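PDB 5C86: kelch domain-containing protein, which oxidises alcohols as a fungal AA5-family oxidase with a kelch beta-propeller, probably using a copper site that is empty in this apo structure. Local coordinates for residues A[162-165]-A[166-170]; A[367-370]-A[371-375]. All coordinates share one frame; numbering follows the deposited sequence.

Contact 1 (A[162-165]-A[166-170]); sequences CPVK and PLVMQ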
loop_
_atom_site.group_PDB
_atom_site.type_symbol
_atom_site.label_atom_id
_atom_site.label_comp_id
_atom_site.label_asym_id
_atom_site.label_seq_id
_atom_site.Cartn_x
_atom_site.Cartn_y
_atom_site.Cartn_z
ATOM N N CYS A 162 13.097 10.977 -16.911
ATOM C CA CYS A 162 11.800 10.413 -16.366
ATOM C C CYS A 162 10.609 11.351 -16.523
ATOM O O CYS A 162 10.054 11.830 -15.558
ATOM C CB CYS A 162 11.965 10.071 -14.890
ATOM S SG CYS A 162 13.308 8.939 -14.493
ATOM N N PRO A 163 10.216 11.620 -17.782
ATOM C CA PRO A 163 9.091 12.390 -18.106
ATOM C C PRO A 163 7.823 11.645 -17.769
ATOM O O PRO A 163 7.772 10.407 -17.873
ATOM C CB PRO A 163 9.201 12.496 -19.652
ATOM C CG PRO A 163 9.870 11.275 -20.083
ATOM C CD PRO A 163 10.905 11.121 -18.993
ATOM N N VAL A 164 6.797 12.387 -17.406
ATOM C CA VAL A 164 5.512 11.789 -17.159
ATOM C C VAL A 164 4.764 11.382 -18.419
ATOM O O VAL A 164 3.866 10.530 -18.365
ATOM C CB VAL A 164 4.657 12.677 -16.219
ATOM C CG1 VAL A 164 4.132 13.909 -16.921
ATOM C CG2 VAL A 164 3.524 11.889 -15.607
ATOM N N LYS A 165 5.019 12.034 -19.577
ATOM C CA LYS A 165 4.224 11.761 -20.752
ATOM C C LYS A 165 3.929 10.320 -21.062
ATOM O O LYS A 165 2.742 9.999 -21.316
ATOM C CB LYS A 165 4.815 12.443 -22.012
ATOM C CG LYS A 165 3.920 12.410 -23.255
ATOM C CD LYS A 165 4.676 13.190 -24.404
ATOM C CE LYS A 165 3.985 13.048 -25.737
ATOM N NZ LYS A 165 2.601 13.581 -25.650
ATOM N N PRO A 166 4.951 9.388 -21.016
ATOM C CA PRO A 166 4.708 7.997 -21.415
ATOM C C PRO A 166 3.571 7.315 -20.601
ATOM O O PRO A 166 2.968 6.408 -21.104
ATOM C CB PRO A 166 6.059 7.274 -21.177
ATOM C CG PRO A 166 7.046 8.361 -21.190
ATOM C CD PRO A 166 6.382 9.617 -20.746
ATOM N N LEU A 167 3.381 7.731 -19.352
ATOM C CA LEU A 167 2.331 7.033 -18.494
ATOM C C LEU A 167 1.001 7.722 -18.531
ATOM O O LEU A 167 0.030 7.161 -18.019
ATOM C CB LEU A 167 2.838 6.916 -17.061
ATOM C CG LEU A 167 3.011 8.185 -16.200
ATOM C CD1 LEU A 167 1.725 8.831 -15.741
ATOM C CD2 LEU A 167 3.871 7.835 -14.989
ATOM N N VAL A 168 0.817 8.866 -19.207
ATOM C CA VAL A 168 -0.453 9.566 -19.071
ATOM C C VAL A 168 -1.554 8.758 -19.775
ATOM O O VAL A 168 -1.428 8.256 -20.895
ATOM C CB VAL A 168 -0.312 10.984 -19.658
ATOM C CG1 VAL A 168 -1.615 11.755 -19.676
ATOM C CG2 VAL A 168 0.781 11.764 -18.955
ATOM N N MET A 169 -2.716 8.643 -19.114
ATOM C CA MET A 169 -3.858 7.952 -19.705
ATOM C C MET A 169 -4.450 8.775 -20.866
ATOM O O MET A 169 -4.235 9.973 -20.963
ATOM C CB MET A 169 -4.970 7.816 -18.675
ATOM C CG MET A 169 -4.515 7.097 -17.425
ATOM S SD MET A 169 -5.695 5.885 -16.913
ATOM C CE MET A 169 -7.328 6.560 -17.256
ATOM N N GLN A 170 -5.271 8.099 -21.656
ATOM C CA GLN A 170 -5.836 8.725 -22.858
ATOM C C GLN A 170 -6.921 9.751 -22.529
ATOM O O GLN A 170 -7.056 10.704 -23.252
ATOM C CB GLN A 170 -6.396 7.619 -23.783
ATOM C CG GLN A 170 -5.415 6.765 -24.559
ATOM C CD GLN A 170 -6.071 5.889 -25.643
ATOM O OE1 GLN A 170 -7.178 6.160 -26.108
ATOM N NE2 GLN A 170 -5.378 4.838 -26.044
#

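Contact 2 (A[367-370]-A[371-375]); sequences FWSP and PYLFE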
loop_
_atom_site.group_PDB
_atom_site.type_symbol
_atom_site.label_atom_id
_atom_site.label_comp_id
_atom_site.label_asym_id
_atom_site.label_seq_id
_atom_site.Cartn_x
_atom_site.Cartn_y
_atom_site.Cartn_z
ATOM N N PHE A 367 -12.053 -4.242 11.140
ATOM C CA PHE A 367 -10.981 -5.132 10.789
ATOM C C PHE A 367 -11.556 -6.423 10.385
ATOM O O PHE A 367 -12.420 -7.019 11.067
ATOM C CB PHE A 367 -10.043 -5.266 12.005
ATOM C CG PHE A 367 -9.331 -4.023 12.342
ATOM C CD1 PHE A 367 -8.102 -3.602 11.722
ATOM C CD2 PHE A 367 -9.875 -3.117 13.268
ATOM C CE1 PHE A 367 -7.503 -2.483 12.031
ATOM C CE2 PHE A 367 -9.212 -1.921 13.575
ATOM C CZ PHE A 367 -8.011 -1.597 12.986
ATOM N N TRP A 368 -11.163 -6.902 9.224
ATOM C CA TRP A 368 -11.613 -8.178 8.722
ATOM C C TRP A 368 -10.579 -9.268 9.080
ATOM O O TRP A 368 -9.392 -9.101 8.819
ATOM C CB TRP A 368 -11.800 -8.199 7.207
ATOM C CG TRP A 368 -12.277 -9.453 6.632
ATOM C CD1 TRP A 368 -13.518 -10.076 6.817
ATOM C CD2 TRP A 368 -11.577 -10.286 5.690
ATOM N NE1 TRP A 368 -13.571 -11.217 6.148
ATOM C CE2 TRP A 368 -12.398 -11.384 5.411
ATOM C CE3 TRP A 368 -10.276 -10.232 5.111
ATOM C CZ2 TRP A 368 -12.036 -12.374 4.501
ATOM C CZ3 TRP A 368 -9.947 -11.183 4.224
ATOM C CH2 TRP A 368 -10.746 -12.297 3.961
ATOM N N SER A 369 -11.052 -10.322 9.693
ATOM C CA SER A 369 -10.228 -11.474 10.014
ATOM C C SER A 369 -10.375 -12.456 8.893
ATOM O O SER A 369 -11.473 -13.049 8.639
ATOM C CB SER A 369 -10.656 -12.147 11.344
ATOM O OG SER A 369 -10.374 -11.367 12.439
ATOM N N PRO A 370 -9.259 -12.757 8.156
ATOM C CA PRO A 370 -9.377 -13.700 7.100
ATOM C C PRO A 370 -9.599 -15.180 7.516
ATOM O O PRO A 370 -9.399 -15.505 8.696
ATOM C CB PRO A 370 -8.002 -13.554 6.314
ATOM C CG PRO A 370 -7.498 -12.252 6.734
ATOM C CD PRO A 370 -7.926 -12.094 8.172
ATOM N N PRO A 371 -9.935 -16.073 6.582
ATOM C CA PRO A 371 -10.141 -17.525 6.902
ATOM C C PRO A 371 -8.962 -18.142 7.630
ATOM O O PRO A 371 -9.175 -19.056 8.431
ATOM C CB PRO A 371 -10.344 -18.164 5.557
ATOM C CG PRO A 371 -10.909 -17.066 4.729
ATOM C CD PRO A 371 -10.241 -15.798 5.165
ATOM N N TYR A 372 -7.707 -17.695 7.406
ATOM C CA TYR A 372 -6.605 -18.370 8.017
ATOM C C TYR A 372 -6.568 -18.126 9.525
ATOM O O TYR A 372 -5.692 -18.715 10.205
ATOM C CB TYR A 372 -5.241 -17.953 7.360
ATOM C CG TYR A 372 -4.901 -16.491 7.262
ATOM C CD1 TYR A 372 -5.141 -15.547 8.248
ATOM C CD2 TYR A 372 -4.223 -16.039 6.144
ATOM C CE1 TYR A 372 -4.814 -14.222 8.148
ATOM C CE2 TYR A 372 -3.888 -14.669 6.019
ATOM C CZ TYR A 372 -4.194 -13.771 7.005
ATOM O OH TYR A 372 -3.857 -12.436 6.867
ATOM N N LEU A 373 -7.416 -17.291 10.099
ATOM C CA LEU A 373 -7.471 -17.122 11.561
ATOM C C LEU A 373 -8.532 -18.021 12.167
ATOM O O LEU A 373 -8.688 -17.932 13.392
ATOM C CB LEU A 373 -7.724 -15.658 11.933
ATOM C CG LEU A 373 -6.647 -14.647 11.470
ATOM C CD1 LEU A 373 -6.987 -13.263 12.010
ATOM C CD2 LEU A 373 -5.272 -15.059 11.939
ATOM N N PHE A 374 -9.145 -18.867 11.388
ATOM C CA PHE A 374 -10.212 -19.767 11.887
ATOM C C PHE A 374 -9.853 -21.152 11.595
ATOM O O PHE A 374 -9.076 -21.536 10.665
ATOM C CB PHE A 374 -11.556 -19.402 11.258
ATOM C CG PHE A 374 -11.957 -18.012 11.551
ATOM C CD1 PHE A 374 -12.550 -17.676 12.792
ATOM C CD2 PHE A 374 -11.647 -16.911 10.691
ATOM C CE1 PHE A 374 -12.808 -16.382 13.129
ATOM C CE2 PHE A 374 -11.954 -15.657 11.016
ATOM C CZ PHE A 374 -12.517 -15.346 12.230
ATOM N N GLU A 375 -10.460 -22.047 12.398
ATOM C CA GLU A 375 -10.355 -23.436 12.188
ATOM C C GLU A 375 -11.130 -23.899 10.943
ATOM O O GLU A 375 -11.690 -23.059 10.248
ATOM C CB GLU A 375 -10.816 -24.160 13.495
ATOM C CG GLU A 375 -9.960 -23.983 14.731
ATOM C CD GLU A 375 -8.461 -24.390 14.528
ATOM O OE1 GLU A 375 -8.151 -25.176 13.574
ATOM O OE2 GLU A 375 -7.582 -23.818 15.245
#

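Contact 1 (A[162-165]-A[166-170])
Leu-167 folds back over Val-164, and the two side chains cross obliquely at the single 3-10 turn that 165-167 makes in the loop between strands 155-158 and 181-183. From the leucine CB outward, each atom can be placed. CB itself lies 4.0 Å from Val-164 O. The next atom, CG, sits between the backbone N and the carbonyl carbon (chi1 68°), a rotation that brings it within 3.3 Å of Val-164 O. Of the two branches, CD1 makes the closer approach, 3.6 Å from Val-164 CG2, whereas CD2 reaches the same methyl only at 4.1 Å. The valine presents that methyl because CG2 stands anti to its backbone N, on the carbonyl side of the residue.

Two consecutive i to i+3 backbone bonds define the turn. Leu-167 N donates to Val-164 O at 3.0 Å with a bent N-H...O angle of 145°, and Val-168 N donates to Lys-165 O at 3.1 Å with a nearly straight 168°. Pro-166, lacking an N-H, occupies a position of the turn where none is needed; its CD approaches Pro-163 CG to 3.9 Å, the rings crossing at about a right angle. Val-168 CG2 lies 3.4 Å from Val-164 O, adding a methyl beside an oxygen that already accepts a bond.

Outside the turn, Ile-134 of strand 131-134 packs on both Val-164 and Leu-167, while Tyr-201 touches Pro-166 and Leu-167 and bonds to Pro-163 O through its hydroxyl. The loop thus joins two neighbouring four-stranded propeller sheets. No salt bridge or side-chain hydrogen bond links the two halves, so the shape of the turn is set by backbone hydrogen bonds, proline rings and methyl packing rather than by charge.

Contact 2 (A[367-370]-A[371-375])
Pro-370 O receives the N-H of Leu-373 at 3.0 Å and 169°. The same oxygen meets the rim of the Phe-374 ring, 3.3 Å from its CD2, and Ser-369 O also lies at that ring's edge, near its plane. The Leu-373 bond opens the short 3-10 segment 371-373, which begins one residue, Pro-370, after strand 364-369 ends; a second i to i+3 bond, Phe-374 N to Pro-371 O at 3.0 Å, continues it.

The Pro-370 ring packs against Tyr-372. Its CB lies over one face of the phenol ring, 3.9 Å from the centroid and 18° off the normal, a CH-pi contact; Pro-370 CG adds a 3.6 Å approach to Tyr-372 CE1. Tyr-372 CG between the backbone N and the carbonyl carbon (chi1 53°) turns the ring back along the proline, so that the two side chains run side by side in the same direction. Pro-371 CD meets Trp-368 CH2 obliquely at 3.7 Å, and Ser-369 CB lies 3.8 Å from Phe-374 CE2.

Strand 364-369 runs between strands 5-11 and 346-350 in an antiparallel four-stranded sheet of the propeller, and this turn leads its chain toward strand 387-390. Tyr-372 OH bonds to Ala-344 O, Trp-368 NE1 bonds to Val-3 O, and the Trp-368 ring stacks on Trp-292 of the adjoining sheet.

How the contacts relate
Contacts 1 and 2 lie on opposite sides of the chain's centre, with their own centres 40 Å apart and nearest atoms about 27 Å apart, and do not touch; they belong to different sheets. Each is a proline-containing 3-10 turn following a propeller strand, an outermost one (155-158) for contact 1 and an inner one (364-369) for contact 2. Contact 1 is only partly buried, lies wholly in a loop and relies on aliphatic methyls. Contact 2 is mostly buried, starts on a strand and relies on aromatic rings around prolines. Leu-167 is about 11 Å, side chain to side chain, from Tyr-120, a copper-binding residue whose metal is absent here, whereas 367-375 is remote from the annotated sites.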